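Local coordinates for protein alpha-L-rhamnosidase (Streptomyces avermitilis, PDB 3W5M) that hydrolyses terminal non-reducing alpha-L-rhamnose residues from alpha-L-rhamnosides, releasing L-rhamnose from citrus flavonoids and from gum arabic, at residues G335-G339 and R340-A344. Sequence-based numbering, arbitrary orientation. Where two conformers were deposited one is given.
Sequences GRRVG and RDQLA
The Arg337 guanidinium has Arg340 CA over one face, while the carbonyl oxygen of Asp341 and Gln342 NE2 sit at its edge, close to its plane. The grip on Asp341 is end-on, with NH1 and NH2 converging on that single oxygen. Arg337 NH1 donates at 3.0 Å to Asp341 O, in the carbonyl plane and on a lone pair. Arg337 NH2, 2.9 Å from Asp341 O, comes from above that plane. Both bonds are bent, as expected when two N-H groups share one acceptor. CG of Arg337 lies anti to the backbone N (chi1 -156°), and bends at chi2 and chi3 then carry the guanidinium along the turn to this carbonyl. A weak bond from Arg337 NH1 to Val338 O, at 3.3 Å, ties the group back to the carbonyl of the next residue. Gln342 turns its amide 74° from the guanidinium plane, and Gln342 NE2 stops 3.2 Å from Arg337 NH2, a meeting of two donors that is no bond. On the backbone, a water donates to Val338 O and accepts from Asp341 N, bridging the bend at Gly339, whose positive phi suits glycine. With an alanine at Arg337, Asp341 O would probably lose both side-chain donors, and the link from strand 336-337 across the turn would go with them. Asp341 points its carboxylate elsewhere, into a salt bridge with Arg481 and a hydrogen bond with Tyr359, while Arg337 NH2 also has a long, weak ion pair with Glu330. In short, an arginine side chain gives two N-H groups to a backbone carbonyl four residues on, across the loop that follows edge strand 336-337 of an antiparallel sheet in the alpha-L-rhamnosidase N-terminal domain, away from the rhamnose and calcium sites.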
loop_
_atom_site.group_PDB
_atom_site.type_symbol
_atom_site.label_atom_id
_atom_site.label_comp_id
_atom_site.label_asym_id
_atom_site.label_seq_id
_atom_site.Cartn_x
_atom_site.Cartn_y
_atom_site.Cartn_z
ATOM N N GLY A 335 16.139 3.417 25.639
ATOM C CA GLY A 335 14.903 2.864 26.176
ATOM C C GLY A 335 13.593 3.416 25.641
ATOM O O GLY A 335 12.559 3.143 26.207
ATOM N N ARG A 336 13.631 4.164 24.540
ATOM C CA ARG A 336 12.459 4.821 23.985
ATOM C C ARG A 336 12.462 4.596 22.470
ATOM O O ARG A 336 13.474 4.832 21.805
ATOM C CB ARG A 336 12.509 6.321 24.299
ATOM C CG ARG A 336 11.408 7.148 23.667
ATOM C CD ARG A 336 11.254 8.503 24.358
ATOM N NE ARG A 336 10.565 9.476 23.502
ATOM C CZ ARG A 336 9.250 9.703 23.506
ATOM N NH1 ARG A 336 8.445 9.034 24.328
ATOM N NH2 ARG A 336 8.732 10.606 22.686
ATOM N N ARG A 337 11.344 4.106 21.944
ATOM C CA ARG A 337 11.186 3.926 20.499
ATOM C C ARG A 337 11.342 5.258 19.778
ATOM O O ARG A 337 10.871 6.284 20.258
ATOM C CB ARG A 337 9.793 3.369 20.272
ATOM C CG ARG A 337 9.594 2.603 18.989
ATOM C CD ARG A 337 8.949 3.509 17.995
ATOM N NE ARG A 337 7.805 2.866 17.370
ATOM C CZ ARG A 337 7.496 3.018 16.091
ATOM N NH1 ARG A 337 8.270 3.767 15.297
ATOM N NH2 ARG A 337 6.423 2.413 15.607
ATOM N N VAL A 338 11.996 5.263 18.608
ATOM C CA VAL A 338 12.229 6.499 17.889
ATOM C C VAL A 338 11.084 6.641 16.864
ATOM O O VAL A 338 10.865 5.728 16.027
ATOM C CB VAL A 338 13.582 6.467 17.140
ATOM C CG1 VAL A 338 13.753 7.708 16.283
ATOM C CG2 VAL A 338 14.760 6.307 18.102
ATOM N N GLY A 339 10.382 7.767 16.932
ATOM C CA GLY A 339 9.300 8.090 16.002
ATOM C C GLY A 339 8.031 7.275 16.145
ATOM O O GLY A 339 7.803 6.609 17.158
ATOM N N ARG A 340 7.169 7.369 15.147
ATOM C CA ARG A 340 5.887 6.690 15.170
ATOM C C ARG A 340 5.582 6.059 13.811
ATOM O O ARG A 340 4.418 5.869 13.450
ATOM C CB ARG A 340 4.788 7.679 15.589
ATOM C CG ARG A 340 4.774 8.997 14.820
ATOM C CD ARG A 340 3.845 9.999 15.492
ATOM N NE ARG A 340 3.419 11.100 14.626
ATOM C CZ ARG A 340 2.228 11.161 14.056
ATOM N NH1 ARG A 340 1.357 10.178 14.238
ATOM N NH2 ARG A 340 1.907 12.193 13.307
ATOM N N ASP A 341 6.626 5.737 13.057
ATOM C CA ASP A 341 6.415 5.178 11.720
ATOM C C ASP A 341 6.231 3.684 11.870
ATOM O O ASP A 341 6.735 3.087 12.816
ATOM C CB ASP A 341 7.611 5.431 10.784
ATOM C CG ASP A 341 7.820 6.914 10.435
ATOM O OD1 ASP A 341 6.983 7.799 10.763
ATOM O OD2 ASP A 341 8.845 7.184 9.755
ATOM N N GLN A 342 5.537 3.079 10.913
ATOM C CA GLN A 342 5.380 1.635 10.858
ATOM C C GLN A 342 5.943 1.173 9.513
ATOM O O GLN A 342 5.843 1.909 8.524
ATOM C CB GLN A 342 3.901 1.277 10.916
ATOM C CG GLN A 342 3.152 1.863 12.118
ATOM C CD GLN A 342 3.570 1.215 13.442
ATOM O OE1 GLN A 342 4.004 0.062 13.489
ATOM N NE2 GLN A 342 3.454 1.974 14.533
ATOM N N LEU A 343 6.486 -0.047 9.471
ATOM C CA LEU A 343 6.960 -0.625 8.196
ATOM C C LEU A 343 7.955 0.267 7.435
ATOM O O LEU A 343 7.937 0.305 6.201
ATOM C CB LEU A 343 5.739 -0.972 7.311
ATOM C CG LEU A 343 4.606 -1.732 7.995
ATOM C CD1 LEU A 343 3.458 -1.868 6.995
ATOM C CD2 LEU A 343 5.101 -3.107 8.397
ATOM N N ALA A 344 8.816 0.985 8.161
ATOM C CA ALA A 344 9.804 1.877 7.545
ATOM C C ALA A 344 10.833 0.961 6.906
ATOM O O ALA A 344 11.206 -0.036 7.511
ATOM C CB ALA A 344 10.480 2.733 8.602
HETATM O O HOH W 1 9.408 5.664 13.584
#